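Local coordinates for ethylbenzene dehydrogenase beta-subunit (Aromatoleum aromaticum, PDB 2IVF), which is an iron-sulfur subunit of the 4Fe-4S dicluster family, holding four clusters that probably relay electrons within a three-chain assembly, at residues 66-71 and 259-264; 73-78 and 156-161; 152-157 and 264-269; 162-167 and 187-192. All coordinates share one frame; numbering follows the deposited sequence.

Contact 1 (66-71 and 259-264); sequences RDYERK and PLHAEY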
# COMPACT_ATOMS: atom_id res chain seq x y z
N ARG B 66 14.32 12.54 -11.72
CA ARG B 66 15.16 13.22 -10.76
C ARG B 66 15.66 14.58 -11.25
O ARG B 66 16.29 14.68 -12.29
CB ARG B 66 16.36 12.35 -10.43
CG ARG B 66 17.22 12.89 -9.29
CD ARG B 66 18.27 11.90 -8.86
NE ARG B 66 19.11 11.39 -9.93
CZ ARG B 66 20.17 10.61 -9.75
NH1 ARG B 66 20.58 10.26 -8.51
NH2 ARG B 66 20.88 10.21 -10.80
N ASP B 67 15.38 15.60 -10.44
CA ASP B 67 15.83 16.94 -10.64
C ASP B 67 15.39 17.46 -11.98
O ASP B 67 16.09 18.22 -12.57
CB ASP B 67 17.36 17.04 -10.46
CG ASP B 67 17.78 16.93 -8.99
OD1 ASP B 67 16.95 17.20 -8.12
OD2 ASP B 67 18.94 16.58 -8.72
N TYR B 68 14.21 17.06 -12.45
CA TYR B 68 13.70 17.54 -13.77
C TYR B 68 13.66 19.08 -13.87
O TYR B 68 13.80 19.69 -14.96
CB TYR B 68 12.32 16.96 -14.05
CG TYR B 68 11.12 17.70 -13.46
CD1 TYR B 68 10.63 17.41 -12.20
CD2 TYR B 68 10.49 18.70 -14.19
CE1 TYR B 68 9.54 18.08 -11.68
CE2 TYR B 68 9.41 19.37 -13.70
CZ TYR B 68 8.92 19.06 -12.44
OH TYR B 68 7.84 19.76 -12.00
N GLU B 69 13.46 19.71 -12.71
CA GLU B 69 13.36 21.18 -12.61
C GLU B 69 14.69 21.84 -12.79
O GLU B 69 14.76 23.08 -12.89
CB GLU B 69 12.73 21.59 -11.24
CG GLU B 69 11.34 21.11 -11.07
CD GLU B 69 10.80 21.17 -9.64
OE1 GLU B 69 11.48 20.66 -8.75
OE2 GLU B 69 9.68 21.72 -9.41
N ARG B 70 15.76 21.04 -12.83
CA ARG B 70 17.09 21.56 -13.12
C ARG B 70 17.57 21.22 -14.53
O ARG B 70 18.69 21.54 -14.87
CB ARG B 70 18.10 20.98 -12.14
CG ARG B 70 17.73 21.21 -10.70
CD ARG B 70 18.96 21.33 -9.83
NE ARG B 70 18.63 22.17 -8.68
CZ ARG B 70 18.76 21.81 -7.39
NH1 ARG B 70 19.26 20.61 -7.06
NH2 ARG B 70 18.40 22.66 -6.44
N LYS B 71 16.75 20.58 -15.34
CA LYS B 71 17.22 20.01 -16.59
C LYS B 71 16.87 20.82 -17.85
O LYS B 71 16.98 20.32 -18.98
CB LYS B 71 16.84 18.55 -16.67
CG LYS B 71 17.62 17.68 -15.64
CD LYS B 71 17.27 16.20 -15.80
CE LYS B 71 18.25 15.31 -15.05
NZ LYS B 71 18.60 15.82 -13.73
N PRO B 259 -1.77 25.72 -13.19
CA PRO B 259 -0.78 25.01 -13.95
C PRO B 259 0.51 24.81 -13.22
O PRO B 259 0.93 25.65 -12.40
CB PRO B 259 -0.52 25.93 -15.16
CG PRO B 259 -0.82 27.26 -14.69
CD PRO B 259 -1.98 27.07 -13.72
N LEU B 260 1.15 23.69 -13.51
CA LEU B 260 2.46 23.43 -12.93
C LEU B 260 3.56 24.13 -13.77
O LEU B 260 3.70 23.91 -14.98
CB LEU B 260 2.68 21.91 -12.76
CG LEU B 260 4.09 21.44 -12.32
CD1 LEU B 260 4.37 21.84 -10.89
CD2 LEU B 260 4.23 19.89 -12.51
N HIS B 261 4.31 25.02 -13.13
CA HIS B 261 5.44 25.65 -13.78
C HIS B 261 5.07 26.32 -15.12
O HIS B 261 5.73 26.12 -16.13
CB HIS B 261 6.58 24.64 -13.99
CG HIS B 261 7.36 24.30 -12.75
ND1 HIS B 261 7.98 25.25 -11.96
CD2 HIS B 261 7.68 23.10 -12.21
CE1 HIS B 261 8.64 24.64 -10.98
NE2 HIS B 261 8.45 23.34 -11.10
N ALA B 262 4.02 27.13 -15.12
CA ALA B 262 3.60 27.88 -16.31
C ALA B 262 4.74 28.77 -16.84
O ALA B 262 4.73 29.16 -18.03
CB ALA B 262 2.39 28.72 -16.00
N GLU B 263 5.69 29.13 -15.95
CA GLU B 263 6.83 29.96 -16.36
C GLU B 263 7.76 29.25 -17.34
O GLU B 263 8.58 29.90 -17.96
CB GLU B 263 7.65 30.51 -15.19
CG GLU B 263 8.51 29.53 -14.45
CD GLU B 263 7.74 28.64 -13.49
OE1 GLU B 263 6.49 28.69 -13.43
OE2 GLU B 263 8.41 27.88 -12.77
N TYR B 264 7.61 27.94 -17.47
CA TYR B 264 8.32 27.20 -18.51
C TYR B 264 7.84 27.47 -19.93
O TYR B 264 8.48 27.01 -20.91
CB TYR B 264 8.28 25.70 -18.22
CG TYR B 264 8.94 25.22 -16.95
CD1 TYR B 264 9.74 26.05 -16.16
CD2 TYR B 264 8.80 23.92 -16.56
CE1 TYR B 264 10.34 25.56 -15.00
CE2 TYR B 264 9.39 23.44 -15.42
CZ TYR B 264 10.17 24.26 -14.65
OH TYR B 264 10.73 23.73 -13.49
O HOH W 1 12.41 25.13 -12.21
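The imidazole of H261 is met in its plane at the edge by Y68 OH and E69 OE2, while one of its faces carries Y264 OH, 3.2 Å above the plane and over the ring centre. Y264 in turn has H261 CB against one face near the rim, and turns its edge to Y68, with 4.4 Å between Y264 CE2 and Y68 CE2. On the Y68 ring one face is taken by E69 CG; R149 adds a cation-pi contact.

The polar core is a His-carboxylate pair. H261 NE2 donates to E69 OE2 at 2.6 Å along a nearly straight path (168°), reaching the anti lone pair, with the carboxylate and ring planes 75° apart. H261 ND1 donates to E263 OE2 at 2.8 Å. With both nitrogens acting as donors between two carboxylates, the ring is probably protonated and positively charged, a role that suits histidine, whose planar ring can donate from both nitrogens while Y264 OH lies over its face.

Both segments are irregular and each includes a short 3-10 turn. The loop 259-264 leaves the edge strand 258-259 of the four-stranded sheet and heads for strand 270-273, its neighbour there; L301 of helix 295-302 also packs on E69, L260 and H261.

Y68 holds CG between the backbone N and the carbonyl carbon (chi1 85°), which extends its long ring toward the other loop until OH lies 3.4 Å from H261 CD2 and 3.6 Å from L260 CD2. A water bridges the loops as well, donating to E69 O and lying 2.5 Å from Y264 OH.

Contact 2 (73-78 and 156-161); sequences GGFLRG and NPACLA. With SF4 (iron/sulfur cluster), chain S.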
# COMPACT_ATOMS: atom_id res chain seq x y z
N GLY B 73 15.17 23.14 -20.92
CA GLY B 73 14.08 22.99 -21.88
C GLY B 73 13.06 24.10 -21.72
O GLY B 73 13.25 25.05 -20.95
N GLY B 74 11.96 23.98 -22.45
CA GLY B 74 10.88 24.96 -22.38
C GLY B 74 11.24 26.29 -22.98
O GLY B 74 12.20 26.39 -23.73
N PHE B 75 10.48 27.33 -22.61
CA PHE B 75 10.66 28.67 -23.15
C PHE B 75 10.72 29.74 -22.02
O PHE B 75 9.96 29.65 -21.07
CB PHE B 75 9.51 29.04 -24.09
CG PHE B 75 9.24 28.06 -25.20
CD1 PHE B 75 9.95 28.13 -26.39
CD2 PHE B 75 8.21 27.13 -25.08
CE1 PHE B 75 9.69 27.24 -27.41
CE2 PHE B 75 7.92 26.25 -26.11
CZ PHE B 75 8.67 26.30 -27.29
N LEU B 76 11.59 30.74 -22.17
CA LEU B 76 11.73 31.90 -21.24
C LEU B 76 11.59 33.20 -22.01
O LEU B 76 12.37 33.46 -22.91
CB LEU B 76 13.11 31.89 -20.58
CG LEU B 76 13.41 32.96 -19.52
CD1 LEU B 76 13.36 32.30 -18.14
CD2 LEU B 76 14.77 33.61 -19.71
N ARG B 77 10.60 34.03 -21.67
CA ARG B 77 10.31 35.20 -22.48
C ARG B 77 9.97 34.71 -23.88
O ARG B 77 10.23 35.40 -24.86
CB ARG B 77 11.51 36.17 -22.56
CG ARG B 77 12.26 36.38 -21.22
CD ARG B 77 13.55 37.22 -21.38
NE ARG B 77 14.52 36.88 -20.33
CZ ARG B 77 15.57 37.62 -19.99
NH1 ARG B 77 15.83 38.77 -20.61
NH2 ARG B 77 16.38 37.20 -19.02
N GLY B 78 9.42 33.51 -23.97
CA GLY B 78 9.23 32.87 -25.26
C GLY B 78 10.52 32.52 -25.99
O GLY B 78 10.51 32.31 -27.20
N ASN B 156 1.54 25.10 -26.15
CA ASN B 156 2.74 25.47 -26.89
C ASN B 156 3.86 24.50 -26.58
O ASN B 156 4.80 24.85 -25.86
CB ASN B 156 3.15 26.88 -26.55
CG ASN B 156 4.40 27.30 -27.27
OD1 ASN B 156 4.57 26.97 -28.45
ND2 ASN B 156 5.33 27.99 -26.57
N PRO B 157 3.74 23.25 -27.07
CA PRO B 157 4.64 22.17 -26.66
C PRO B 157 6.06 22.37 -27.14
O PRO B 157 6.30 22.62 -28.34
CB PRO B 157 4.01 20.90 -27.25
CG PRO B 157 3.00 21.34 -28.21
CD PRO B 157 2.71 22.81 -28.02
N ALA B 158 6.99 22.29 -26.21
CA ALA B 158 8.39 22.52 -26.53
C ALA B 158 8.96 21.30 -27.23
O ALA B 158 9.80 21.44 -28.11
CB ALA B 158 9.17 22.85 -25.30
N CYS B 159 8.48 20.13 -26.87
CA CYS B 159 8.87 18.88 -27.48
C CYS B 159 8.66 18.91 -28.98
O CYS B 159 9.55 18.58 -29.77
CB CYS B 159 8.08 17.77 -26.84
SG CYS B 159 6.25 17.91 -26.94
N LEU B 160 7.46 19.30 -29.39
CA LEU B 160 7.12 19.42 -30.81
C LEU B 160 8.03 20.34 -31.59
O LEU B 160 8.45 20.03 -32.72
CB LEU B 160 5.69 19.90 -30.91
CG LEU B 160 4.99 19.98 -32.28
CD1 LEU B 160 3.45 19.90 -32.00
CD2 LEU B 160 5.32 21.23 -33.02
N ALA B 161 8.33 21.48 -30.98
CA ALA B 161 9.17 22.53 -31.56
C ALA B 161 10.58 22.03 -31.77
O ALA B 161 11.21 22.34 -32.76
CB ALA B 161 9.19 23.76 -30.64
FE1 SF4 S . 6.53 18.08 -22.37
FE2 SF4 S . 5.61 18.14 -24.83
FE3 SF4 S . 4.37 19.61 -22.87
FE4 SF4 S . 4.15 16.87 -22.83
S1 SF4 S . 3.34 18.31 -24.45
S2 SF4 S . 4.68 18.26 -21.06
S3 SF4 S . 6.16 16.27 -23.69
S4 SF4 S . 6.49 19.95 -23.71
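G74 and A158 bring the two backbones within 5.4 Å, CA to CA, where the approach to strand 75-76 runs past the first turn of helix 158-162. G74 has a positive phi of 70°, which favours glycine, and its bare CA rests 4.0 Å from A158 CB.

The following residue, F75, supplies the main side chain. Its CB points toward the helix, and with CG anti to the carbonyl carbon (chi1 -54°) the outer end of the ring reaches N156 and the helix. F75 CE2 lies 3.7 Å from A158 CB, and F75 CZ, with the ring turned edge-on, lies 4.2 Å from A161 CB. Alanines suit these two positions, three apart on one helix face, because a large aromatic ring can then come close. C159 lies between them in sequence but points away, and its SG binds FE2 of the iron/sulfur cluster at 2.2 Å, as expected in a ferredoxin-type cysteine motif. Aromatic side chains of a neighbouring subunit meet the F75 ring and pack on A158 and A161.

The amide of N156 runs almost parallel to the phenyl ring, the planes 18° apart, with N156 ND2 3.2 Å from F75 CE2. That nitrogen is a hydrogen-bond donor to G265 O, so its polar demand is met at least in part outside the ring; with no hydrogen bond between the two segments, the contact rests largely on apolar fit.

Contact 3 (152-157 and 264-269); sequences NHCTNP and YGTGPN. With SF4 (iron/sulfur cluster), chain S.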
# COMPACT_ATOMS: atom_id res chain seq x y z
N ASN B 152 1.62 17.18 -19.98
CA ASN B 152 0.66 18.25 -19.85
C ASN B 152 -0.11 18.55 -21.14
O ASN B 152 -0.96 19.41 -21.14
CB ASN B 152 1.37 19.52 -19.31
CG ASN B 152 2.00 19.28 -17.98
OD1 ASN B 152 1.28 19.05 -16.99
ND2 ASN B 152 3.32 19.20 -17.94
N HIS B 153 0.21 17.87 -22.25
CA HIS B 153 -0.41 18.13 -23.54
C HIS B 153 -0.56 19.59 -23.81
O HIS B 153 -1.63 20.12 -24.14
CB HIS B 153 -1.71 17.34 -23.67
CG HIS B 153 -1.47 15.89 -23.55
ND1 HIS B 153 -0.99 15.12 -24.60
CD2 HIS B 153 -1.51 15.06 -22.47
CE1 HIS B 153 -0.81 13.89 -24.18
NE2 HIS B 153 -1.13 13.82 -22.90
N CYS B 154 0.61 20.23 -23.70
CA CYS B 154 0.75 21.65 -23.76
C CYS B 154 0.14 22.29 -24.99
O CYS B 154 0.06 21.69 -26.08
CB CYS B 154 2.24 21.99 -23.67
SG CYS B 154 3.01 21.31 -22.19
N THR B 155 -0.27 23.53 -24.81
CA THR B 155 -0.76 24.36 -25.93
C THR B 155 0.39 24.84 -26.78
O THR B 155 0.26 24.99 -28.00
CB THR B 155 -1.50 25.58 -25.36
OG1 THR B 155 -2.60 25.12 -24.56
CG2 THR B 155 -1.99 26.49 -26.44
N ASN B 156 1.54 25.10 -26.15
CA ASN B 156 2.74 25.47 -26.89
C ASN B 156 3.86 24.50 -26.58
O ASN B 156 4.80 24.85 -25.86
CB ASN B 156 3.15 26.88 -26.55
CG ASN B 156 4.40 27.30 -27.27
OD1 ASN B 156 4.57 26.97 -28.45
ND2 ASN B 156 5.33 27.99 -26.57
N PRO B 157 3.74 23.25 -27.07
CA PRO B 157 4.64 22.17 -26.66
C PRO B 157 6.06 22.37 -27.14
O PRO B 157 6.30 22.62 -28.34
CB PRO B 157 4.01 20.90 -27.25
CG PRO B 157 3.00 21.34 -28.21
CD PRO B 157 2.71 22.81 -28.02
N TYR B 264 7.61 27.94 -17.47
CA TYR B 264 8.32 27.20 -18.51
C TYR B 264 7.84 27.47 -19.93
O TYR B 264 8.48 27.01 -20.91
CB TYR B 264 8.28 25.70 -18.22
CG TYR B 264 8.94 25.22 -16.95
CD1 TYR B 264 9.74 26.05 -16.16
CD2 TYR B 264 8.80 23.92 -16.56
CE1 TYR B 264 10.34 25.56 -15.00
CE2 TYR B 264 9.39 23.44 -15.42
CZ TYR B 264 10.17 24.26 -14.65
OH TYR B 264 10.73 23.73 -13.49
N GLY B 265 6.75 28.23 -20.07
CA GLY B 265 6.37 28.80 -21.37
C GLY B 265 5.58 27.92 -22.32
O GLY B 265 5.32 28.32 -23.46
N THR B 266 5.15 26.75 -21.85
CA THR B 266 4.52 25.78 -22.73
C THR B 266 3.00 25.77 -22.68
O THR B 266 2.39 25.13 -23.52
CB THR B 266 5.02 24.36 -22.43
OG1 THR B 266 4.52 23.90 -21.17
CG2 THR B 266 6.55 24.31 -22.44
N GLY B 267 2.38 26.46 -21.73
CA GLY B 267 0.92 26.43 -21.63
C GLY B 267 0.42 25.03 -21.31
O GLY B 267 -0.35 24.42 -22.06
N PRO B 268 0.81 24.50 -20.16
CA PRO B 268 0.43 23.16 -19.79
C PRO B 268 -1.06 23.02 -19.54
O PRO B 268 -1.69 23.99 -19.13
CB PRO B 268 1.16 22.94 -18.48
CG PRO B 268 1.29 24.31 -17.96
CD PRO B 268 1.59 25.13 -19.09
N ASN B 269 -1.59 21.82 -19.76
CA ASN B 269 -3.00 21.58 -19.63
C ASN B 269 -3.34 20.48 -18.64
O ASN B 269 -4.33 19.78 -18.76
CB ASN B 269 -3.61 21.34 -21.00
CG ASN B 269 -3.53 22.54 -21.86
OD1 ASN B 269 -2.89 22.55 -22.94
ND2 ASN B 269 -4.15 23.61 -21.40
FE1 SF4 S . 6.53 18.08 -22.37
FE2 SF4 S . 5.61 18.14 -24.83
FE3 SF4 S . 4.37 19.61 -22.87
FE4 SF4 S . 4.15 16.87 -22.83
S1 SF4 S . 3.34 18.31 -24.45
S2 SF4 S . 4.68 18.26 -21.06
S3 SF4 S . 6.16 16.27 -23.69
S4 SF4 S . 6.49 19.95 -23.71
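The cysteine motif C151-x2-C154-x4-C159, a ferredoxin-type binding loop, is joined here by backbone pairing to the turn 264-269 that leads into strand 270-273. C154 SG binds FE3 of the iron/sulfur cluster at 2.3 Å, and the two segments run antiparallel past this point although neither forms a regular strand.

Three backbone bonds hold them: N269 N gives to N152 O at 2.8 Å, T155 N to G267 O at 2.9 Å and N156 N to T266 O at 2.8 Å. T155 N approaches from above the carbonyl plane, 37° out of it. G267 has a positive phi and faces T155 closely, both of which suit glycine.

Beside the first of these bonds the side chains of N152 and P268 point the same way, with 3.5 Å between N152 CB and P268 CB; Y196 packs on N152 and T266. At the other end N156 carries its amide out along the turn, CG anti to the backbone N (chi1 179°), and ND2 reaches G265 O at 3.1 Å nearly in the amide plane. T266 OG1 lies 3.2 Å from C154 SG, close beside the cluster ligand.

Contact 4 (162-167 and 187-192); sequences ACPTGA and HRHCVE. With F3S (Fe3-s4 cluster), chain R; HEM (protoporphyrin IX containing Fe), chain X.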
# COMPACT_ATOMS: atom_id res chain seq x y z
N ALA B 162 11.02 21.20 -30.84
CA ALA B 162 12.37 20.68 -30.80
C ALA B 162 12.68 19.58 -31.83
O ALA B 162 13.79 19.49 -32.31
CB ALA B 162 12.66 20.13 -29.39
N CYS B 163 11.71 18.72 -32.14
CA CYS B 163 11.98 17.60 -33.06
C CYS B 163 12.22 18.07 -34.48
O CYS B 163 11.34 18.67 -35.14
CB CYS B 163 10.86 16.53 -32.99
SG CYS B 163 11.21 15.22 -34.13
N PRO B 164 13.43 17.83 -34.99
CA PRO B 164 13.77 18.25 -36.34
C PRO B 164 13.18 17.38 -37.44
O PRO B 164 13.11 17.81 -38.58
CB PRO B 164 15.29 18.14 -36.37
CG PRO B 164 15.56 17.00 -35.45
CD PRO B 164 14.55 17.10 -34.35
N THR B 165 12.77 16.17 -37.09
CA THR B 165 12.16 15.24 -38.02
C THR B 165 10.66 15.48 -38.10
O THR B 165 10.02 14.91 -38.96
CB THR B 165 12.46 13.76 -37.61
OG1 THR B 165 11.74 13.42 -36.42
CG2 THR B 165 13.91 13.58 -37.30
N GLY B 166 10.10 16.32 -37.21
CA GLY B 166 8.65 16.56 -37.13
C GLY B 166 7.82 15.34 -36.77
O GLY B 166 6.68 15.21 -37.22
N ALA B 167 8.38 14.45 -35.95
CA ALA B 167 7.69 13.25 -35.51
C ALA B 167 6.64 13.56 -34.46
O ALA B 167 5.77 12.73 -34.21
CB ALA B 167 8.66 12.21 -34.95
N HIS B 187 16.21 10.98 -31.80
CA HIS B 187 17.15 12.08 -31.65
C HIS B 187 17.16 12.66 -30.24
O HIS B 187 18.16 13.20 -29.77
CB HIS B 187 16.85 13.21 -32.65
CG HIS B 187 17.03 12.84 -34.09
ND1 HIS B 187 17.98 11.94 -34.54
CD2 HIS B 187 16.44 13.36 -35.20
CE1 HIS B 187 17.93 11.89 -35.86
NE2 HIS B 187 17.01 12.75 -36.29
N ARG B 188 16.03 12.60 -29.55
CA ARG B 188 15.92 13.06 -28.13
C ARG B 188 16.13 14.57 -27.88
O ARG B 188 16.25 15.01 -26.73
CB ARG B 188 16.80 12.20 -27.24
CG ARG B 188 16.22 10.82 -27.02
CD ARG B 188 17.34 9.94 -26.46
NE ARG B 188 18.17 9.39 -27.50
CZ ARG B 188 19.29 8.70 -27.30
NH1 ARG B 188 19.74 8.47 -26.08
NH2 ARG B 188 19.93 8.22 -28.34
N HIS B 189 16.03 15.38 -28.93
CA HIS B 189 15.96 16.84 -28.73
C HIS B 189 14.71 17.20 -27.96
O HIS B 189 14.74 18.08 -27.09
CB HIS B 189 15.98 17.56 -30.09
CG HIS B 189 17.14 17.19 -30.92
ND1 HIS B 189 18.43 17.45 -30.53
CD2 HIS B 189 17.22 16.60 -32.14
CE1 HIS B 189 19.26 17.01 -31.47
NE2 HIS B 189 18.55 16.50 -32.45
N CYS B 190 13.62 16.48 -28.26
CA CYS B 190 12.32 16.66 -27.60
C CYS B 190 12.43 16.43 -26.14
O CYS B 190 11.82 17.13 -25.35
CB CYS B 190 11.28 15.70 -28.18
SG CYS B 190 11.78 13.93 -28.05
N VAL B 191 13.20 15.42 -25.76
CA VAL B 191 13.39 15.13 -24.35
C VAL B 191 14.08 16.28 -23.60
O VAL B 191 13.66 16.68 -22.49
CB VAL B 191 14.19 13.83 -24.15
CG1 VAL B 191 14.33 13.52 -22.67
CG2 VAL B 191 13.51 12.66 -24.87
N GLU B 192 15.13 16.82 -24.20
CA GLU B 192 15.84 17.95 -23.63
C GLU B 192 14.95 19.22 -23.58
O GLU B 192 15.02 20.02 -22.65
CB GLU B 192 17.10 18.25 -24.47
CG GLU B 192 18.14 17.11 -24.55
CD GLU B 192 19.17 17.31 -25.66
OE1 GLU B 192 19.04 18.25 -26.46
OE2 GLU B 192 20.10 16.52 -25.73
FE1 F3S R . 12.00 11.23 -31.85
FE3 F3S R . 12.13 13.76 -32.65
FE4 F3S R . 12.30 13.27 -30.13
S1 F3S R . 13.09 11.97 -33.61
S2 F3S R . 13.17 11.21 -29.96
S3 F3S R . 10.59 12.82 -31.46
S4 F3S R . 13.50 14.78 -31.22
CHA HEM X . 20.12 14.38 -40.49
CHB HEM X . 23.86 13.40 -43.40
CHC HEM X . 25.08 18.08 -43.69
CHD HEM X . 21.43 19.02 -40.64
C1A HEM X . 21.03 13.73 -41.27
C2A HEM X . 21.03 12.32 -41.53
C3A HEM X . 22.06 12.05 -42.35
C4A HEM X . 22.74 13.28 -42.60
CMA HEM X . 22.48 10.67 -42.91
CAA HEM X . 19.98 11.34 -40.96
CBA HEM X . 20.31 11.01 -39.52
CGA HEM X . 19.27 10.05 -39.04
O1A HEM X . 18.34 9.68 -39.81
O2A HEM X . 19.36 9.65 -37.86
C1B HEM X . 24.54 14.55 -43.69
C2B HEM X . 25.76 14.63 -44.46
C3B HEM X . 26.10 15.92 -44.54
C4B HEM X . 25.11 16.70 -43.84
CMB HEM X . 26.51 13.40 -45.02
CAB HEM X . 27.34 16.50 -45.24
CBB HEM X . 27.31 17.67 -45.87
C1C HEM X . 24.23 18.74 -42.84
C2C HEM X . 24.37 20.11 -42.39
C3C HEM X . 23.34 20.33 -41.54
C4C HEM X . 22.57 19.12 -41.41
CMC HEM X . 25.46 21.09 -42.87
CAC HEM X . 22.96 21.62 -40.77
CBC HEM X . 23.15 22.82 -41.32
C1D HEM X . 20.74 17.89 -40.36
C2D HEM X . 19.55 17.89 -39.54
C3D HEM X . 19.14 16.42 -39.50
C4D HEM X . 20.13 15.72 -40.27
CMD HEM X . 18.87 19.13 -38.90
CAD HEM X . 17.95 15.76 -38.80
CBD HEM X . 16.84 15.57 -39.81
CGD HEM X . 16.06 14.31 -39.57
O1D HEM X . 14.92 14.24 -40.08
O2D HEM X . 16.59 13.40 -38.89
NA HEM X . 22.09 14.30 -41.94
NB HEM X . 24.17 15.83 -43.35
NC HEM X . 23.13 18.15 -42.22
ND HEM X . 21.06 16.60 -40.77
FE HEM X . 22.59 16.22 -42.10
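A162 and C190 come within 5.1 Å, CA to CA, where the last turn of helix 158-162 meets the first turn of helix 189-193. C163 is the first residue to leave the helical conformation on one side, and R188 is the N-cap on the other. A small A162 lets the helices come close: its CB lies 3.9 Å from C190 CA.

The cluster itself ties the segments together. C163 SG binds FE3 of the Fe3-S4 cluster at 2.3 Å and C190 SG binds FE4 at 2.2 Å. C190 holds its SG between the backbone N and the carbonyl carbon (chi1 57°), turning the sulfur back into the pocket.

This is a ferredoxin-type site built from two nearby stretches of the chain, with C184 also in the pocket. The spacing C184-x2-H187-x2-C190 places a histidine where a C-x2-C-x2-C motif would have its middle cysteine, consistent with a cluster of three irons.

H187 turns the edge of its ring to the haem instead. H187 NE2 donates to the haem propionate oxygen O2D at 2.7 Å in an almost straight bond (171°), and K185 NZ also hydrogen-bonds to the haem. T165 brings its methyl beside the imidazole, T165 CG2 lying 3.3 Å from H187 CD2.

P164, rigid and apolar, touches both histidines through neighbouring ring carbons: P164 CG is 3.8 Å from H187 CD2, and P164 CD is 3.5 Å from H189 CD2. H189 crosses it at about a right angle, while its NE2 is hydrogen-bonded to a polar side chain of a neighbouring subunit.

Contacts 1, 3 and 4 are buried, whereas contact 2 is only partly so and, like contact 4, is covered by another chain. Contacts 1 and 3 share Y264 at the junction of their segments, and contacts 2 and 3 share N156 and P157 and line the same SF4 cluster. F75 N of contact 2 probably hydrogen-bonds to Y264 O at 2.6 Å, which brings the first three together. Their chemistry differs with place: charged side chains and a water join the loops of contact 1, apolar packing dominates contact 2, backbone bonds carry contact 3, and in contact 4, farthest from the chain's centre, both segments ligate one cluster, with a haem hydrogen bond beside it.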